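PDB 3MIX: flagellar biosynthesis protein flhA from Bacillus subtilis, which takes part in the export of flagellar proteins, providing the adaptor that delivers late flagellar building blocks to the type III secretion system (this chain is its cytosolic domain). Local coordinates for residues Y104-K115 with H177-E188. Residues are numbered along the deposited sequence; the frame is centred on the assembly and turned at random.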
ATOM      1  N   TYR A 104      21.431  -8.223   0.316  1.00 47.23           N
ATOM      2  CA  TYR A 104      20.100  -8.786   0.171  1.00 43.85           C
ATOM      3  C   TYR A 104      19.267  -7.966  -0.798  1.00 41.85           C
ATOM      4  O   TYR A 104      19.534  -6.781  -1.022  1.00 42.44           O
ATOM      5  CB  TYR A 104      19.385  -8.936   1.519  1.00 42.69           C
ATOM      6  CG  TYR A 104      18.991  -7.631   2.169  1.00 42.12           C
ATOM      7  CD1 TYR A 104      17.795  -6.991   1.823  1.00 39.13           C
ATOM      8  CD2 TYR A 104      19.800  -7.042   3.142  1.00 42.60           C
ATOM      9  CE1 TYR A 104      17.424  -5.793   2.419  1.00 39.86           C
ATOM     10  CE2 TYR A 104      19.440  -5.844   3.746  1.00 43.87           C
ATOM     11  CZ  TYR A 104      18.242  -5.225   3.379  1.00 42.42           C
ATOM     12  OH  TYR A 104      17.869  -4.042   3.965  1.00 41.74           O
ATOM     13  N   ARG A 105      18.244  -8.611  -1.340  1.00 39.33           N
ATOM     14  CA  ARG A 105      17.354  -8.021  -2.322  1.00 37.99           C
ATOM     15  C   ARG A 105      15.911  -8.502  -2.086  1.00 34.72           C
ATOM     16  O   ARG A 105      15.687  -9.672  -1.777  1.00 34.03           O
ATOM     17  CB  ARG A 105      17.830  -8.450  -3.699  1.00 39.26           C
ATOM     18  CG  ARG A 105      17.323  -7.633  -4.844  1.00 43.09           C
ATOM     19  CD  ARG A 105      17.906  -8.179  -6.138  1.00 49.28           C
ATOM     20  NE  ARG A 105      17.063  -7.864  -7.290  1.00 53.26           N
ATOM     21  CZ  ARG A 105      16.988  -8.609  -8.393  1.00 56.70           C
ATOM     22  NH1 ARG A 105      17.689  -9.740  -8.491  1.00 57.41           N
ATOM     23  NH2 ARG A 105      16.193  -8.233  -9.396  1.00 57.30           N
ATOM     24  N   LEU A 106      14.940  -7.596  -2.207  1.00 32.65           N
ATOM     25  CA  LEU A 106      13.519  -7.946  -2.079  1.00 29.65           C
ATOM     26  C   LEU A 106      12.754  -7.665  -3.361  1.00 28.46           C
ATOM     27  O   LEU A 106      12.852  -6.580  -3.933  1.00 28.75           O
ATOM     28  CB  LEU A 106      12.852  -7.208  -0.910  1.00 29.17           C
ATOM     29  CG  LEU A 106      11.410  -7.657  -0.586  1.00 27.83           C
ATOM     30  CD1 LEU A 106      11.376  -9.013   0.155  1.00 26.85           C
ATOM     31  CD2 LEU A 106      10.678  -6.607   0.206  1.00 27.63           C
ATOM     32  N   LYS A 107      11.990  -8.650  -3.804  1.00 27.26           N
ATOM     33  CA  LYS A 107      11.159  -8.504  -4.989  1.00 27.07           C
ATOM     34  C   LYS A 107       9.711  -8.728  -4.622  1.00 24.87           C
ATOM     35  O   LYS A 107       9.401  -9.563  -3.780  1.00 24.10           O
ATOM     36  CB  LYS A 107      11.586  -9.481  -6.090  1.00 27.89           C
ATOM     37  CG  LYS A 107      13.083  -9.416  -6.414  1.00 31.92           C
ATOM     38  CD  LYS A 107      13.553 -10.540  -7.359  1.00 36.03           C
ATOM     39  CE  LYS A 107      13.109 -10.287  -8.807  1.00 38.84           C
ATOM     40  NZ  LYS A 107      14.030 -10.915  -9.814  1.00 38.93           N
ATOM     41  N   ILE A 108       8.830  -7.958  -5.243  1.00 24.39           N
ATOM     42  CA  ILE A 108       7.401  -8.129  -5.066  1.00 23.55           C
ATOM     43  C   ILE A 108       6.742  -8.247  -6.429  1.00 24.57           C
ATOM     44  O   ILE A 108       6.830  -7.345  -7.253  1.00 25.14           O
ATOM     45  CB  ILE A 108       6.781  -6.985  -4.200  1.00 23.03           C
ATOM     46  CG1 ILE A 108       7.156  -7.193  -2.716  1.00 21.74           C
ATOM     47  CG2 ILE A 108       5.244  -6.911  -4.400  1.00 20.80           C
ATOM     48  CD1 ILE A 108       6.839  -6.028  -1.819  1.00 24.20           C
ATOM     49  N   LYS A 109       6.113  -9.384  -6.678  1.00 26.17           N
ATOM     50  CA  LYS A 109       5.366  -9.585  -7.911  1.00 28.58           C
ATOM     51  C   LYS A 109       6.315  -9.439  -9.113  1.00 30.75           C
ATOM     52  O   LYS A 109       5.946  -8.886 -10.149  1.00 31.64           O
ATOM     53  CB  LYS A 109       4.213  -8.572  -7.975  1.00 28.14           C
ATOM     54  CG  LYS A 109       2.824  -9.158  -8.167  1.00 29.77           C
ATOM     55  CD  LYS A 109       2.328  -9.954  -6.960  1.00 32.57           C
ATOM     56  CE  LYS A 109       0.955 -10.589  -7.277  1.00 34.53           C
ATOM     57  NZ  LYS A 109       0.279 -11.286  -6.097  1.00 33.78           N
ATOM     58  N   GLY A 110       7.548  -9.918  -8.955  1.00 32.39           N
ATOM     59  CA  GLY A 110       8.526  -9.915 -10.044  1.00 34.30           C
ATOM     60  C   GLY A 110       9.457  -8.721 -10.097  1.00 35.56           C
ATOM     61  O   GLY A 110      10.434  -8.762 -10.812  1.00 36.82           O
ATOM     62  N   ASN A 111       9.170  -7.654  -9.350  1.00 35.61           N
ATOM     63  CA  ASN A 111      10.006  -6.444  -9.411  1.00 36.87           C
ATOM     64  C   ASN A 111      10.839  -6.225  -8.164  1.00 37.40           C
ATOM     65  O   ASN A 111      10.348  -6.387  -7.048  1.00 36.67           O
ATOM     66  CB  ASN A 111       9.153  -5.190  -9.623  1.00 36.87           C
ATOM     67  CG  ASN A 111       8.160  -5.329 -10.750  1.00 37.31           C
ATOM     68  OD1 ASN A 111       8.536  -5.540 -11.904  1.00 38.89           O
ATOM     69  ND2 ASN A 111       6.874  -5.191 -10.425  1.00 38.09           N
ATOM     70  N   GLU A 112      12.093  -5.835  -8.348  1.00 39.17           N
ATOM     71  CA  GLU A 112      12.934  -5.448  -7.221  1.00 40.12           C
ATOM     72  C   GLU A 112      12.377  -4.174  -6.601  1.00 39.37           C
ATOM     73  O   GLU A 112      12.163  -3.189  -7.296  1.00 40.16           O
ATOM     74  CB  GLU A 112      14.379  -5.228  -7.664  1.00 41.90           C
ATOM     75  CG  GLU A 112      15.270  -4.682  -6.560  1.00 44.73           C
ATOM     76  CD  GLU A 112      16.736  -4.625  -6.950  1.00 49.40           C
ATOM     77  OE1 GLU A 112      17.107  -5.221  -7.978  1.00 51.20           O
ATOM     78  OE2 GLU A 112      17.519  -3.983  -6.221  1.00 52.03           O
ATOM     79  N   VAL A 113      12.141  -4.199  -5.293  1.00 38.60           N
ATOM     80  CA  VAL A 113      11.600  -3.036  -4.597  1.00 37.86           C
ATOM     81  C   VAL A 113      12.564  -2.547  -3.542  1.00 39.58           C
ATOM     82  O   VAL A 113      12.395  -1.471  -2.990  1.00 40.76           O
ATOM     83  CB  VAL A 113      10.197  -3.321  -3.951  1.00 35.87           C
ATOM     84  CG1 VAL A 113       9.160  -3.594  -5.030  1.00 33.66           C
ATOM     85  CG2 VAL A 113      10.256  -4.469  -2.926  1.00 33.23           C
ATOM     86  N   ALA A 114      13.565  -3.359  -3.238  1.00 40.89           N
ATOM     87  CA  ALA A 114      14.536  -3.003  -2.221  1.00 42.83           C
ATOM     88  C   ALA A 114      15.794  -3.826  -2.361  1.00 44.55           C
ATOM     89  O   ALA A 114      15.750  -4.985  -2.753  1.00 43.57           O
ATOM     90  CB  ALA A 114      13.944  -3.192  -0.834  1.00 41.69           C
ATOM     91  N   LYS A 115      16.920  -3.206  -2.039  1.00 47.83           N
ATOM     92  CA  LYS A 115      18.159  -3.938  -1.830  1.00 50.63           C
ATOM     93  C   LYS A 115      18.927  -3.313  -0.687  1.00 52.90           C
ATOM     94  O   LYS A 115      18.696  -2.152  -0.327  1.00 53.60           O
ATOM     95  CB  LYS A 115      18.999  -4.049  -3.113  1.00 52.20           C
ATOM     96  CG  LYS A 115      19.458  -2.740  -3.741  1.00 55.00           C
ATOM     97  CD  LYS A 115      20.196  -3.027  -5.050  1.00 57.67           C
ATOM     98  CE  LYS A 115      20.356  -1.774  -5.899  1.00 60.18           C
ATOM     99  NZ  LYS A 115      20.497  -2.101  -7.343  1.00 61.19           N
ATOM    100  N   HIS A 177      12.998  -3.079   7.199  1.00 32.99           N
ATOM    101  CA  HIS A 177      13.089  -2.832   5.757  1.00 31.95           C
ATOM    102  C   HIS A 177      12.074  -3.641   4.904  1.00 29.84           C
ATOM    103  O   HIS A 177      11.431  -3.098   3.990  1.00 29.39           O
ATOM    104  CB  HIS A 177      14.511  -3.046   5.259  1.00 33.09           C
ATOM    105  CG  HIS A 177      14.785  -2.382   3.953  1.00 32.18           C
ATOM    106  ND1 HIS A 177      15.865  -2.706   3.167  1.00 32.75           N
ATOM    107  CD2 HIS A 177      14.094  -1.435   3.274  1.00 32.39           C
ATOM    108  CE1 HIS A 177      15.843  -1.970   2.071  1.00 34.05           C
ATOM    109  NE2 HIS A 177      14.773  -1.198   2.105  1.00 31.53           N
ATOM    110  N   ILE A 178      11.917  -4.924   5.219  1.00 28.76           N
ATOM    111  CA  ILE A 178      10.947  -5.766   4.533  1.00 26.21           C
ATOM    112  C   ILE A 178       9.530  -5.292   4.825  1.00 24.73           C
ATOM    113  O   ILE A 178       8.739  -5.132   3.888  1.00 23.36           O
ATOM    114  CB  ILE A 178      11.108  -7.252   4.900  1.00 26.32           C
ATOM    115  CG1 ILE A 178      12.394  -7.810   4.283  1.00 27.55           C
ATOM    116  CG2 ILE A 178       9.894  -8.074   4.426  1.00 23.92           C
ATOM    117  CD1 ILE A 178      12.844  -9.106   4.924  1.00 31.29           C
ATOM    118  N   THR A 179       9.220  -5.057   6.105  1.00 24.39           N
ATOM    119  CA  THR A 179       7.883  -4.616   6.497  1.00 23.29           C
ATOM    120  C   THR A 179       7.465  -3.272   5.904  1.00 23.91           C
ATOM    121  O   THR A 179       6.327  -3.112   5.458  1.00 23.40           O
ATOM    122  CB  THR A 179       7.508  -4.781   8.055  1.00 24.17           C
ATOM    123  OG1 THR A 179       7.087  -3.533   8.632  1.00 23.57           O
ATOM    124  CG2 THR A 179       8.578  -5.347   8.850  1.00 21.22           C
ATOM    125  N   GLU A 180       8.386  -2.324   5.889  1.00 26.28           N
ATOM    126  CA  GLU A 180       8.146  -1.032   5.255  1.00 27.51           C
ATOM    127  C   GLU A 180       7.946  -1.173   3.755  1.00 26.26           C
ATOM    128  O   GLU A 180       7.129  -0.472   3.178  1.00 25.99           O
ATOM    129  CB  GLU A 180       9.286  -0.047   5.536  1.00 29.82           C
ATOM    130  CG  GLU A 180       9.426   0.391   7.008  1.00 33.82           C
ATOM    131  CD  GLU A 180       8.147   0.972   7.619  1.00 37.06           C
ATOM    132  OE1 GLU A 180       7.495   1.826   6.977  1.00 37.39           O
ATOM    133  OE2 GLU A 180       7.813   0.589   8.772  1.00 39.36           O
ATOM    134  N   LYS A 181       8.692  -2.066   3.117  1.00 26.50           N
ATOM    135  CA  LYS A 181       8.536  -2.246   1.665  1.00 25.67           C
ATOM    136  C   LYS A 181       7.253  -2.935   1.298  1.00 23.09           C
ATOM    137  O   LYS A 181       6.629  -2.578   0.312  1.00 23.09           O
ATOM    138  CB  LYS A 181       9.731  -2.950   1.020  1.00 26.62           C
ATOM    139  CG  LYS A 181      10.532  -2.005   0.133  1.00 30.24           C
ATOM    140  CD  LYS A 181      11.306  -0.995   0.921  1.00 34.28           C
ATOM    141  CE  LYS A 181      11.154   0.418   0.343  1.00 38.66           C
ATOM    142  NZ  LYS A 181      11.258   0.478  -1.152  1.00 40.81           N
ATOM    143  N   ILE A 182       6.854  -3.912   2.099  1.00 22.00           N
ATOM    144  CA  ILE A 182       5.573  -4.576   1.902  1.00 20.49           C
ATOM    145  C   ILE A 182       4.426  -3.584   2.079  1.00 20.38           C
ATOM    146  O   ILE A 182       3.439  -3.622   1.325  1.00 19.18           O
ATOM    147  CB  ILE A 182       5.434  -5.809   2.814  1.00 20.00           C
ATOM    148  CG1 ILE A 182       6.409  -6.899   2.336  1.00 21.15           C
ATOM    149  CG2 ILE A 182       4.030  -6.355   2.774  1.00 18.18           C
ATOM    150  CD1 ILE A 182       6.497  -8.100   3.256  1.00 24.88           C
ATOM    151  N   LYS A 183       4.576  -2.685   3.052  1.00 21.10           N
ATOM    152  CA  LYS A 183       3.569  -1.651   3.308  1.00 21.68           C
ATOM    153  C   LYS A 183       3.444  -0.718   2.111  1.00 21.18           C
ATOM    154  O   LYS A 183       2.341  -0.377   1.718  1.00 20.72           O
ATOM    155  CB  LYS A 183       3.889  -0.862   4.583  1.00 22.89           C
ATOM    156  CG  LYS A 183       3.467  -1.602   5.853  1.00 24.93           C
ATOM    157  CD  LYS A 183       4.075  -0.988   7.095  1.00 30.37           C
ATOM    158  CE  LYS A 183       3.554   0.412   7.328  1.00 34.60           C
ATOM    159  NZ  LYS A 183       4.137   1.008   8.570  1.00 41.06           N
ATOM    160  N   GLN A 184       4.573  -0.364   1.508  1.00 20.96           N
ATOM    161  CA  GLN A 184       4.555   0.524   0.361  1.00 21.73           C
ATOM    162  C   GLN A 184       3.903  -0.153  -0.858  1.00 20.46           C
ATOM    163  O   GLN A 184       3.403   0.536  -1.753  1.00 20.91           O
ATOM    164  CB  GLN A 184       5.981   0.987   0.033  1.00 23.52           C
ATOM    165  CG  GLN A 184       6.104   1.952  -1.165  1.00 26.02           C
ATOM    166  CD  GLN A 184       7.551   2.303  -1.535  1.00 32.11           C
ATOM    167  OE1 GLN A 184       7.822   2.776  -2.648  1.00 34.28           O
ATOM    168  NE2 GLN A 184       8.488   2.070  -0.607  1.00 32.86           N
ATOM    169  N   HIS A 185       3.933  -1.494  -0.895  1.00 18.05           N
ATOM    170  CA  HIS A 185       3.463  -2.247  -2.051  1.00 15.30           C
ATOM    171  C   HIS A 185       2.285  -3.172  -1.741  1.00 13.23           C
ATOM    172  O   HIS A 185       1.951  -4.021  -2.566  1.00 11.19           O
ATOM    173  CB  HIS A 185       4.630  -3.039  -2.682  1.00 15.86           C
ATOM    174  CG  HIS A 185       5.708  -2.163  -3.253  1.00 17.48           C
ATOM    175  ND1 HIS A 185       5.617  -1.590  -4.504  1.00 17.37           N
ATOM    176  CD2 HIS A 185       6.881  -1.724  -2.725  1.00 18.66           C
ATOM    177  CE1 HIS A 185       6.687  -0.846  -4.728  1.00 16.87           C
ATOM    178  NE2 HIS A 185       7.471  -0.914  -3.665  1.00 17.97           N
ATOM    179  N   ALA A 186       1.650  -2.994  -0.569  1.00 12.46           N
ATOM    180  CA  ALA A 186       0.556  -3.879  -0.099  1.00 11.28           C
ATOM    181  C   ALA A 186      -0.543  -4.023  -1.113  1.00 10.75           C
ATOM    182  O   ALA A 186      -1.158  -5.092  -1.235  1.00 11.30           O
ATOM    183  CB  ALA A 186      -0.041  -3.370   1.252  1.00 11.67           C
ATOM    184  N   HIS A 187      -0.806  -2.943  -1.840  1.00 10.37           N
ATOM    185  CA  HIS A 187      -1.889  -2.926  -2.798  1.00  9.72           C
ATOM    186  C   HIS A 187      -1.588  -3.844  -3.975  1.00 10.36           C
ATOM    187  O   HIS A 187      -2.514  -4.302  -4.640  1.00  9.73           O
ATOM    188  CB  HIS A 187      -2.143  -1.495  -3.271  1.00 10.70           C
ATOM    189  CG  HIS A 187      -0.987  -0.878  -4.004  1.00 12.03           C
ATOM    190  ND1 HIS A 187       0.078  -0.283  -3.357  1.00 15.49           N
ATOM    191  CD2 HIS A 187      -0.748  -0.738  -5.325  1.00 11.95           C
ATOM    192  CE1 HIS A 187       0.921   0.198  -4.252  1.00 14.59           C
ATOM    193  NE2 HIS A 187       0.454  -0.086  -5.454  1.00 13.75           N
ATOM    194  N   GLU A 188      -0.296  -4.112  -4.220  1.00 10.72           N
ATOM    195  CA  GLU A 188       0.126  -5.059  -5.244  1.00 12.39           C
ATOM    196  C   GLU A 188      -0.025  -6.499  -4.783  1.00 11.44           C
ATOM    197  O   GLU A 188       0.031  -7.392  -5.603  1.00 11.48           O
ATOM    198  CB  GLU A 188       1.600  -4.834  -5.623  1.00 14.12           C
ATOM    199  CG  GLU A 188       1.842  -3.626  -6.530  1.00 19.34           C
ATOM    200  CD  GLU A 188       3.306  -3.291  -6.618  1.00 27.41           C
ATOM    201  OE1 GLU A 188       4.120  -4.233  -6.736  1.00 30.24           O
ATOM    202  OE2 GLU A 188       3.663  -2.090  -6.550  1.00 32.50           O
TER
HETATM  203  O   HOH W   1       6.290  -4.756  -7.725  1.00 17.35           O
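A beta hairpin at the edge of a four-stranded mixed sheet packs here against helix 170-189, with Leu106, Ile108, Val113 and Ala114 turned toward His177, Lys181, His185 and Glu188. The helix segment runs nearly parallel to strand 104-108, at 17° and 10.1 Å between axes. Leu106 and Ile108 form the apolar seam: CD1 of Leu106 meets CG1 of Ile178, its CD2 lies 3.9 Å from CB in the aliphatic stem of Lys181, and CD1 of Ile108 reaches between Ile182 and CB of His185. On the next strand a classic beta bulge sets both Val113 and Ala114 opposite Leu106. Val113 CG1, anti to its own carbonyl carbon (chi1 -65°), sits over one face of the His185 imidazole, 3.7 Å from the ring centroid, in a CH-pi contact. The bent Lys181 chain passes the methyl of Ala114 and brings NZ to 2.9 Å from Val113 O, tying the helix to the bulge backbone.

Polar contacts close both ends. Tyr104 OH and His177 ND1 share a short hydrogen bond of 2.5 Å; the two rings meet rim to rim with planes at 73°, and the Ala114 methyl approaches the same imidazole obliquely. At the hairpin end, His185 ND1 donates a nearly straight bond of 2.9 Å to Glu188 OE2, which lies in the imidazole plane but is met from above the carboxylate plane; this fixes the rotation of the ring whose face Val113 covers. A water binds Ile108 O and Asn111 ND2 in the type I' turn 108-111; its link to Glu188 OE1 is too short to be certain, so a bridge to the helix is only probable. Ile182, in contact with Ile108, also packs on Leu80 of helix 69-84. A helix laid on one face of an edge hairpin in a mixed sheet is an alpha+beta type of packing, here within the cytosolic domain of FlhA.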